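Long-range contacts in xyloglucan-specific endo-beta-1,4-glucanase BoGH5A (Bacteroides ovatus, PDB 3ZMR), which hydrolyses internal beta-1,4-glucosidic linkages in the backbone of xyloglucan with retention of configuration, releasing xyloglucan oligosaccharides: residues A[258-263]-A[305-310]; A[309-314]-A[334-339]; A[330-335]-A[388-393]. All coordinates share one frame; numbering follows the deposited sequence. Where two conformers were deposited one is given.

Interaction 1. Residues A[258-263]-A[305-310]. With BGC (beta-D-glucopyranose), chain C; GLC (alpha-D-glucopyranose), chain L.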
# COMPACT_ATOMS: atom_id res chain seq x y z
N ALA A 258 0.09 6.06 4.62
CA ALA A 258 -0.14 5.12 3.50
C ALA A 258 0.01 5.87 2.18
O ALA A 258 -0.71 6.83 1.94
CB ALA A 258 -1.52 4.48 3.58
N GLY A 259 0.94 5.43 1.32
CA GLY A 259 1.41 6.32 0.25
C GLY A 259 0.40 6.61 -0.86
O GLY A 259 0.36 7.72 -1.41
N THR A 260 -0.38 5.58 -1.19
CA THR A 260 -1.30 5.60 -2.33
C THR A 260 -2.57 4.84 -1.97
O THR A 260 -2.67 4.26 -0.90
CB THR A 260 -0.65 4.96 -3.60
OG1 THR A 260 -0.59 3.53 -3.45
CG2 THR A 260 0.74 5.53 -3.89
N ASN A 261 -3.52 4.82 -2.89
CA ASN A 261 -4.73 4.04 -2.71
C ASN A 261 -4.72 2.87 -3.72
O ASN A 261 -3.90 1.97 -3.58
CB ASN A 261 -5.96 4.93 -2.80
CG ASN A 261 -7.24 4.20 -2.44
OD1 ASN A 261 -7.27 3.46 -1.47
ND2 ASN A 261 -8.29 4.41 -3.22
N GLU A 262 -5.60 2.91 -4.73
CA GLU A 262 -5.79 1.81 -5.69
C GLU A 262 -5.23 2.21 -7.06
O GLU A 262 -5.96 2.70 -7.93
CB GLU A 262 -7.27 1.38 -5.81
CG GLU A 262 -7.88 0.85 -4.53
CD GLU A 262 -9.31 0.41 -4.67
OE1 GLU A 262 -9.89 0.64 -5.78
OE2 GLU A 262 -9.86 -0.11 -3.64
N VAL A 263 -3.93 2.03 -7.25
CA VAL A 263 -3.25 2.44 -8.49
C VAL A 263 -3.66 1.43 -9.57
O VAL A 263 -3.59 0.22 -9.38
CB VAL A 263 -1.72 2.50 -8.33
CG1 VAL A 263 -1.06 2.77 -9.69
CG2 VAL A 263 -1.38 3.59 -7.32
N ILE A 305 2.89 2.32 5.11
CA ILE A 305 2.01 1.35 4.51
C ILE A 305 2.04 1.56 2.99
O ILE A 305 1.75 2.66 2.50
CB ILE A 305 0.57 1.51 5.00
CG1 ILE A 305 0.47 1.44 6.51
CG2 ILE A 305 -0.34 0.48 4.34
CD1 ILE A 305 -0.80 2.05 7.05
N VAL A 306 2.43 0.52 2.25
CA VAL A 306 2.53 0.55 0.82
C VAL A 306 1.54 -0.43 0.21
O VAL A 306 1.12 -1.40 0.86
CB VAL A 306 3.99 0.28 0.35
CG1 VAL A 306 4.90 1.43 0.79
CG2 VAL A 306 4.51 -1.09 0.79
N GLN A 307 1.12 -0.16 -1.03
CA GLN A 307 -0.03 -0.84 -1.60
C GLN A 307 0.31 -1.82 -2.71
O GLN A 307 1.23 -1.59 -3.52
CB GLN A 307 -0.99 0.19 -2.19
CG GLN A 307 -1.68 1.08 -1.16
CD GLN A 307 -0.70 1.95 -0.40
OE1 GLN A 307 0.15 2.65 -0.99
NE2 GLN A 307 -0.81 1.93 0.92
N ALA A 308 -0.43 -2.92 -2.73
CA ALA A 308 -0.43 -3.80 -3.91
C ALA A 308 -1.06 -3.08 -5.11
O ALA A 308 -1.78 -2.09 -4.95
CB ALA A 308 -1.20 -5.05 -3.60
N TYR A 309 -0.75 -3.58 -6.30
CA TYR A 309 -1.32 -3.04 -7.53
C TYR A 309 -2.85 -3.20 -7.43
O TYR A 309 -3.33 -4.29 -7.13
CB TYR A 309 -0.76 -3.78 -8.75
CG TYR A 309 -1.07 -3.07 -10.05
CD1 TYR A 309 -2.29 -3.26 -10.70
CD2 TYR A 309 -0.15 -2.20 -10.64
CE1 TYR A 309 -2.59 -2.59 -11.87
CE2 TYR A 309 -0.43 -1.55 -11.84
CZ TYR A 309 -1.66 -1.74 -12.44
OH TYR A 309 -1.90 -1.07 -13.62
N ASN A 310 -3.60 -2.11 -7.67
CA ASN A 310 -5.07 -2.16 -7.55
C ASN A 310 -5.53 -2.49 -6.11
O ASN A 310 -6.69 -2.84 -5.90
CB ASN A 310 -5.69 -3.24 -8.48
CG ASN A 310 -5.90 -2.80 -9.93
OD1 ASN A 310 -5.58 -1.69 -10.36
ND2 ASN A 310 -6.44 -3.71 -10.69
C2 BGC C . -11.72 2.74 -3.03
C3 BGC C . -12.91 3.44 -2.35
C4 BGC C . -14.25 2.98 -2.91
C5 BGC C . -14.21 1.45 -2.80
C6 BGC C . -15.53 0.83 -3.25
C1 BGC C . -11.81 1.22 -3.20
O2 BGC C . -10.53 3.05 -2.30
O3 BGC C . -12.77 4.87 -2.54
O4 BGC C . -15.35 3.62 -2.20
O5 BGC C . -13.15 0.89 -3.60
O6 BGC C . -15.86 1.43 -4.51
C1 GLC L . -12.19 1.26 -2.88
C2 GLC L . -11.89 2.76 -2.90
C3 GLC L . -13.02 3.57 -2.26
C4 GLC L . -14.33 3.16 -2.95
C5 GLC L . -14.46 1.63 -3.00
C6 GLC L . -15.74 1.13 -3.65
O2 GLC L . -10.65 2.99 -2.29
O3 GLC L . -12.76 4.99 -2.32
O4 GLC L . -15.36 3.71 -2.19
O5 GLC L . -13.34 1.05 -3.64
O6 GLC L . -16.70 0.99 -2.62
O HOH W 1 -2.22 0.68 -5.41

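Interaction 2. Residues A[309-314]-A[334-339]. With BGC (beta-D-glucopyranose), chain C; GLC (alpha-D-glucopyranose), chain L; EDO (1,2-ethanediol), chain J.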
# COMPACT_ATOMS: atom_id res chain seq x y z
N TYR A 309 -0.75 -3.58 -6.30
CA TYR A 309 -1.32 -3.04 -7.53
C TYR A 309 -2.85 -3.20 -7.43
O TYR A 309 -3.33 -4.29 -7.13
CB TYR A 309 -0.76 -3.78 -8.75
CG TYR A 309 -1.07 -3.07 -10.05
CD1 TYR A 309 -2.29 -3.26 -10.70
CD2 TYR A 309 -0.15 -2.20 -10.64
CE1 TYR A 309 -2.59 -2.59 -11.87
CE2 TYR A 309 -0.43 -1.55 -11.84
CZ TYR A 309 -1.66 -1.74 -12.44
OH TYR A 309 -1.90 -1.07 -13.62
N ASN A 310 -3.60 -2.11 -7.67
CA ASN A 310 -5.07 -2.16 -7.55
C ASN A 310 -5.53 -2.49 -6.11
O ASN A 310 -6.69 -2.84 -5.90
CB ASN A 310 -5.69 -3.24 -8.48
CG ASN A 310 -5.90 -2.80 -9.93
OD1 ASN A 310 -5.58 -1.69 -10.36
ND2 ASN A 310 -6.44 -3.71 -10.69
N THR A 311 -4.60 -2.45 -5.14
CA THR A 311 -4.79 -3.07 -3.78
C THR A 311 -5.33 -4.53 -3.87
O THR A 311 -6.00 -5.03 -2.98
CB THR A 311 -5.63 -2.23 -2.81
OG1 THR A 311 -6.94 -2.02 -3.36
CG2 THR A 311 -4.95 -0.94 -2.51
N ASP A 312 -4.98 -5.22 -4.95
CA ASP A 312 -5.55 -6.55 -5.21
C ASP A 312 -4.70 -7.64 -4.57
O ASP A 312 -3.48 -7.68 -4.76
CB ASP A 312 -5.65 -6.80 -6.71
CG ASP A 312 -6.21 -8.15 -7.04
OD1 ASP A 312 -7.44 -8.32 -6.87
OD2 ASP A 312 -5.46 -9.06 -7.40
N VAL A 313 -5.35 -8.55 -3.84
CA VAL A 313 -4.65 -9.62 -3.15
C VAL A 313 -3.83 -10.50 -4.10
O VAL A 313 -2.64 -10.73 -3.86
CB VAL A 313 -5.60 -10.47 -2.29
CG1 VAL A 313 -4.85 -11.69 -1.72
CG2 VAL A 313 -6.18 -9.63 -1.15
N ALA A 314 -4.44 -11.01 -5.17
CA ALA A 314 -3.70 -11.92 -6.04
C ALA A 314 -2.51 -11.20 -6.70
O ALA A 314 -1.45 -11.78 -6.87
CB ALA A 314 -4.61 -12.57 -7.08
N GLU A 334 -0.65 -3.14 2.12
CA GLU A 334 -2.10 -2.91 2.09
C GLU A 334 -2.74 -3.53 0.85
O GLU A 334 -2.30 -3.29 -0.27
CB GLU A 334 -2.42 -1.41 2.13
CG GLU A 334 -3.91 -1.08 2.02
CD GLU A 334 -4.23 0.38 2.17
OE1 GLU A 334 -3.28 1.23 2.12
OE2 GLU A 334 -5.45 0.69 2.32
N CYS A 335 -3.81 -4.29 1.09
CA CYS A 335 -4.75 -4.74 0.08
C CYS A 335 -6.15 -4.32 0.51
O CYS A 335 -6.39 -4.03 1.69
CB CYS A 335 -4.73 -6.26 -0.07
SG CYS A 335 -3.12 -6.93 -0.61
N HIS A 336 -7.07 -4.29 -0.45
CA HIS A 336 -8.48 -4.13 -0.18
C HIS A 336 -9.17 -5.41 -0.57
O HIS A 336 -8.65 -6.18 -1.37
CB HIS A 336 -9.04 -2.91 -0.93
CG HIS A 336 -8.43 -1.61 -0.55
ND1 HIS A 336 -8.63 -0.45 -1.26
CD2 HIS A 336 -7.62 -1.28 0.48
CE1 HIS A 336 -7.96 0.53 -0.68
NE2 HIS A 336 -7.32 0.05 0.37
N TYR A 337 -10.37 -5.64 -0.03
CA TYR A 337 -11.05 -6.93 -0.27
C TYR A 337 -12.55 -6.71 -0.33
O TYR A 337 -13.19 -6.40 0.67
CB TYR A 337 -10.71 -7.97 0.82
CG TYR A 337 -11.21 -9.33 0.45
CD1 TYR A 337 -10.59 -10.09 -0.54
CD2 TYR A 337 -12.37 -9.84 1.03
CE1 TYR A 337 -11.09 -11.32 -0.91
CE2 TYR A 337 -12.88 -11.07 0.68
CZ TYR A 337 -12.23 -11.82 -0.30
OH TYR A 337 -12.72 -13.05 -0.67
N TYR A 338 -13.09 -6.89 -1.53
CA TYR A 338 -14.53 -6.71 -1.79
C TYR A 338 -15.17 -7.90 -2.53
O TYR A 338 -16.28 -7.79 -3.04
CB TYR A 338 -14.76 -5.43 -2.56
CG TYR A 338 -14.58 -4.15 -1.77
CD1 TYR A 338 -15.50 -3.78 -0.81
CD2 TYR A 338 -13.51 -3.30 -2.01
CE1 TYR A 338 -15.37 -2.59 -0.12
CE2 TYR A 338 -13.37 -2.11 -1.33
CZ TYR A 338 -14.31 -1.74 -0.39
OH TYR A 338 -14.24 -0.54 0.28
N ASP A 339 -14.49 -9.05 -2.58
CA ASP A 339 -15.07 -10.21 -3.23
C ASP A 339 -16.17 -10.78 -2.33
O ASP A 339 -16.02 -10.84 -1.11
CB ASP A 339 -14.02 -11.32 -3.47
CG ASP A 339 -12.89 -10.90 -4.41
OD1 ASP A 339 -13.04 -9.91 -5.16
OD2 ASP A 339 -11.86 -11.62 -4.39
C2 BGC C . -11.72 2.74 -3.03
C3 BGC C . -12.91 3.44 -2.35
C4 BGC C . -14.25 2.98 -2.91
C5 BGC C . -14.21 1.45 -2.80
C6 BGC C . -15.53 0.83 -3.25
C1 BGC C . -11.81 1.22 -3.20
O2 BGC C . -10.53 3.05 -2.30
O3 BGC C . -12.77 4.87 -2.54
O4 BGC C . -15.35 3.62 -2.20
O5 BGC C . -13.15 0.89 -3.60
O6 BGC C . -15.86 1.43 -4.51
C1 GLC L . -12.19 1.26 -2.88
C2 GLC L . -11.89 2.76 -2.90
C3 GLC L . -13.02 3.57 -2.26
C4 GLC L . -14.33 3.16 -2.95
C5 GLC L . -14.46 1.63 -3.00
C6 GLC L . -15.74 1.13 -3.65
O2 GLC L . -10.65 2.99 -2.29
O3 GLC L . -12.76 4.99 -2.32
O4 GLC L . -15.36 3.71 -2.19
O5 GLC L . -13.34 1.05 -3.64
O6 GLC L . -16.70 0.99 -2.62
C1 EDO J . -8.97 -5.22 -5.86
O1 EDO J . -9.29 -6.62 -5.69
C2 EDO J . -9.29 -4.42 -4.59
O2 EDO J . -10.71 -4.37 -4.39
O HOH W 2 -8.28 -7.94 -3.39

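Interaction 3. Residues A[330-335]-A[388-393]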
# COMPACT_ATOMS: atom_id res chain seq x y z
N ARG A 330 9.71 -1.74 9.22
CA ARG A 330 8.78 -0.64 9.51
C ARG A 330 7.84 -0.36 8.32
O ARG A 330 7.38 0.79 8.14
CB ARG A 330 9.51 0.63 9.93
CG ARG A 330 10.26 0.54 11.26
CD ARG A 330 9.34 0.23 12.43
NE ARG A 330 9.99 0.35 13.74
CZ ARG A 330 10.78 -0.57 14.29
NH1 ARG A 330 11.02 -1.73 13.65
NH2 ARG A 330 11.31 -0.35 15.49
N ILE A 331 7.54 -1.42 7.56
CA ILE A 331 6.62 -1.35 6.42
C ILE A 331 5.53 -2.42 6.51
O ILE A 331 5.76 -3.60 6.80
CB ILE A 331 7.35 -1.47 5.06
CG1 ILE A 331 8.27 -0.24 4.87
CG2 ILE A 331 6.34 -1.54 3.91
CD1 ILE A 331 9.15 -0.22 3.65
N PHE A 332 4.30 -1.96 6.26
CA PHE A 332 3.13 -2.82 6.06
C PHE A 332 2.77 -2.89 4.57
O PHE A 332 2.95 -1.89 3.85
CB PHE A 332 1.86 -2.20 6.68
CG PHE A 332 1.76 -2.23 8.18
CD1 PHE A 332 2.51 -1.38 8.99
CD2 PHE A 332 0.78 -3.02 8.78
CE1 PHE A 332 2.33 -1.38 10.39
CE2 PHE A 332 0.60 -3.04 10.15
CZ PHE A 332 1.36 -2.22 10.97
N LEU A 333 2.16 -4.00 4.16
CA LEU A 333 1.46 -4.09 2.87
C LEU A 333 -0.03 -3.81 3.10
O LEU A 333 -0.60 -4.21 4.13
CB LEU A 333 1.58 -5.52 2.31
CG LEU A 333 0.74 -5.86 1.08
CD1 LEU A 333 1.23 -5.08 -0.13
CD2 LEU A 333 0.86 -7.33 0.78
N GLU A 334 -0.65 -3.14 2.12
CA GLU A 334 -2.10 -2.91 2.09
C GLU A 334 -2.74 -3.53 0.85
O GLU A 334 -2.30 -3.29 -0.27
CB GLU A 334 -2.42 -1.41 2.13
CG GLU A 334 -3.91 -1.08 2.02
CD GLU A 334 -4.23 0.38 2.17
OE1 GLU A 334 -3.28 1.23 2.12
OE2 GLU A 334 -5.45 0.69 2.32
N CYS A 335 -3.81 -4.29 1.09
CA CYS A 335 -4.75 -4.74 0.08
C CYS A 335 -6.15 -4.32 0.51
O CYS A 335 -6.39 -4.03 1.69
CB CYS A 335 -4.73 -6.26 -0.07
SG CYS A 335 -3.12 -6.93 -0.61
N ASN A 388 7.48 -11.84 7.69
CA ASN A 388 7.51 -10.76 8.69
C ASN A 388 7.04 -9.40 8.13
O ASN A 388 7.43 -8.35 8.64
CB ASN A 388 8.92 -10.63 9.33
CG ASN A 388 8.91 -9.96 10.68
OD1 ASN A 388 7.95 -10.04 11.46
ND2 ASN A 388 10.02 -9.29 10.99
N VAL A 389 6.13 -9.47 7.15
CA VAL A 389 5.51 -8.26 6.57
C VAL A 389 4.03 -8.30 6.91
O VAL A 389 3.28 -9.18 6.41
CB VAL A 389 5.69 -8.21 5.05
CG1 VAL A 389 4.98 -6.99 4.48
CG2 VAL A 389 7.17 -8.19 4.69
N PRO A 390 3.59 -7.38 7.81
CA PRO A 390 2.17 -7.37 8.16
C PRO A 390 1.33 -6.83 7.04
O PRO A 390 1.83 -6.14 6.13
CB PRO A 390 2.14 -6.47 9.39
CG PRO A 390 3.25 -5.47 9.13
CD PRO A 390 4.32 -6.29 8.46
N VAL A 391 0.04 -7.16 7.10
CA VAL A 391 -0.91 -6.80 6.05
C VAL A 391 -2.14 -6.17 6.67
O VAL A 391 -2.77 -6.74 7.55
CB VAL A 391 -1.32 -8.02 5.19
CG1 VAL A 391 -2.28 -7.61 4.09
CG2 VAL A 391 -0.11 -8.73 4.61
N ILE A 392 -2.47 -4.98 6.16
CA ILE A 392 -3.71 -4.30 6.45
C ILE A 392 -4.67 -4.54 5.30
O ILE A 392 -4.34 -4.32 4.14
CB ILE A 392 -3.48 -2.80 6.66
CG1 ILE A 392 -2.69 -2.56 7.94
CG2 ILE A 392 -4.80 -2.04 6.77
CD1 ILE A 392 -2.02 -1.21 8.02
N ILE A 393 -5.86 -5.06 5.62
CA ILE A 393 -6.97 -5.07 4.68
C ILE A 393 -7.65 -3.72 4.89
O ILE A 393 -8.48 -3.51 5.79
CB ILE A 393 -7.93 -6.27 4.87
CG1 ILE A 393 -7.15 -7.60 4.70
CG2 ILE A 393 -9.16 -6.20 3.96
CD1 ILE A 393 -6.47 -7.78 3.36

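Interaction 1. Residues A[258-263]-A[305-310]
Ile305 lies beside Ala258 where two neighbouring parallel strands of the (beta/alpha)8 barrel run out toward the catalytic face, and their CB atoms approach to 3.9 Å. The carbonyl O of Ile305 accepts the backbone N of Gly259 at 3.1 Å, the last regular rung before the chain of 258-263 swings away from the sheet. From there on, side chains and water fill the gap between the two backbones. Gln307 points toward the other segment, and its chain folds back at chi2 (64°), which lays the amide against Thr260. OE1 takes two donors from the same face of the amide plane: Thr260 OG1 at 2.7 Å, tilted moderately from that plane, and Thr260 N at 3.0 Å, well above it. The double grip fixes the amide's rotation and leaves NE2 to bond Glu334 and, weakly, Ile305 O. Gln307 CG, nearer the backbone than the bend, lies against the carbonyl O of Asn261. Ala308 contributes its carbonyl O to a water that also bonds Asn261 O and Val263 N, thereby bracing the backbone on both sides of Glu262. This matters for the site: Asn261 ND2 donates to O2 of the bound glucose, modelled as either anomer, while Glu262, the proton donor by similarity to related enzymes, is hydrogen-bonded to His336. Tyr309 presents one ring face to the carbonyl O of Val263, which lies 3.8 Å above the plane, over its centre. That same oxygen accepts Asn310 N at 2.9 Å, the donor lying in the carbonyl plane.

Interaction 2. Residues A[309-314]-A[334-339]
Thr311 lays its methyl over the imidazole of His336, with CG2 3.8 Å from the ring centroid and only 6° off the normal, a nearly centred CH-pi contact. The side chains cross obliquely: with chi1 at 59°, OG1 sits between the backbone N and the carbonyl carbon, from where it bonds Asn310 O at 2.7 Å and rests 3.1 Å from His336 ND1. Beneath this overlap the backbones are tied by His336 N, which donates to a lone pair of Thr311 O at 2.8 Å in a nearly straight bond. The ring is held at both nitrogens. NE2 donates to Glu334 OE2 at 2.8 Å, the oxygen lying in the imidazole plane although the nitrogen stands above the carboxylate plane, and ND1 bonds Glu262, the proton donor by similarity. Glu334 is in turn salt-bridged to Arg172, which probably steadies the carboxylate that holds the histidine. With an alanine here instead of His336, Glu262 and Glu334 would probably lose the partner they share, and a gap would open beside the Thr311 methyl. Farther out, Val313 CG2 packs on Cys335 CB at 3.8 Å and loosely on the Tyr337 ring. One water spans Val313 N and His336 O, bonding also to an ethanediol, probably from the crystallisation liquor, whose O1 donates to Asp312 OD1. Asp312 is the N-cap of helix 313-319, its OD2 accepting the N of Lys315. Farther along the chain, Tyr338 OH bonds Glu395, the inferred nucleophile, and its ring lies near the bound glucose. Strand, turn and helix start meet as part of a TIM-barrel beta-alpha-beta unit, and the histidine covered by Thr311 and bonded to Glu262 belongs to the glycan-binding active site of this family 5 glycosidase.

Interaction 3. Residues A[330-335]-A[388-393]
The carbonyl O of Ile331 lies 3.5 Å from CD of Pro390, just ahead of the paired residues; the proline ring leaves its residue no N-H to donate. Phe332 follows with the main aromatic contact: Pro390 CG sits over one face of the phenyl ring, 3.7 Å from its centroid and offset toward the rim, in a CH-pi contact between side chains crossing at about a right angle. From a different direction Ile392 CD1 comes to 3.4 Å from Phe332 CD2. Its CG1 is anti to the carbonyl carbon (chi1 -68°), and the extended end of the isoleucine is thereby brought against the ring, which helix 115-122 also touches. Leu333 makes two backbone bonds, donating from N to Pro390 O at 2.9 Å and accepting Ile392 N at its own O, also at 2.9 Å. Its side chain lies next to that of Val391 and points the same way, with CD2 and CG2 4.2 Å apart, facing Phe384. On the opposite face of the sheet, Glu334 rests its CB and CG on the carbonyl O of Ile392, while its carboxylate continues to the polar network inside the barrel. Cys335 N closes the ladder on that same Ile392 O at 3.1 Å, and its CB meets Ile393 CD1. The axes of the short strands 331-335 and 391-393 are inclined by 31°, in keeping with the twist of a closed sheet. This parallel pair, with Phe332, Glu334 and Ile392 on one face and Leu333, Val391 and Cys335 on the other, forms the junction of strands 331-337 and 391-396, successive strands of the closed eight-stranded TIM barrel.

In the fold
Following the chain from the N terminus, interaction 1 comes first: it closes the excursion from strand 255-258 through helix 275-293 back to strand 304-307. Interaction 2 begins where interaction 1 ends, sharing Tyr309 and Asn310, and closes the shorter excursion through helix 313-319 to strand 331-337. Interaction 3 starts on that same strand, overlaps interaction 2 at Glu334 and Cys335, and spans the longest of the three connections, past helices 371-379 and 382-386 to strand 391-396. None of the contacts nests in another; successive ones overlap in series along four consecutive barrel strands. Interactions 1 and 2 meet at the active site, while interaction 3 continues the sheet.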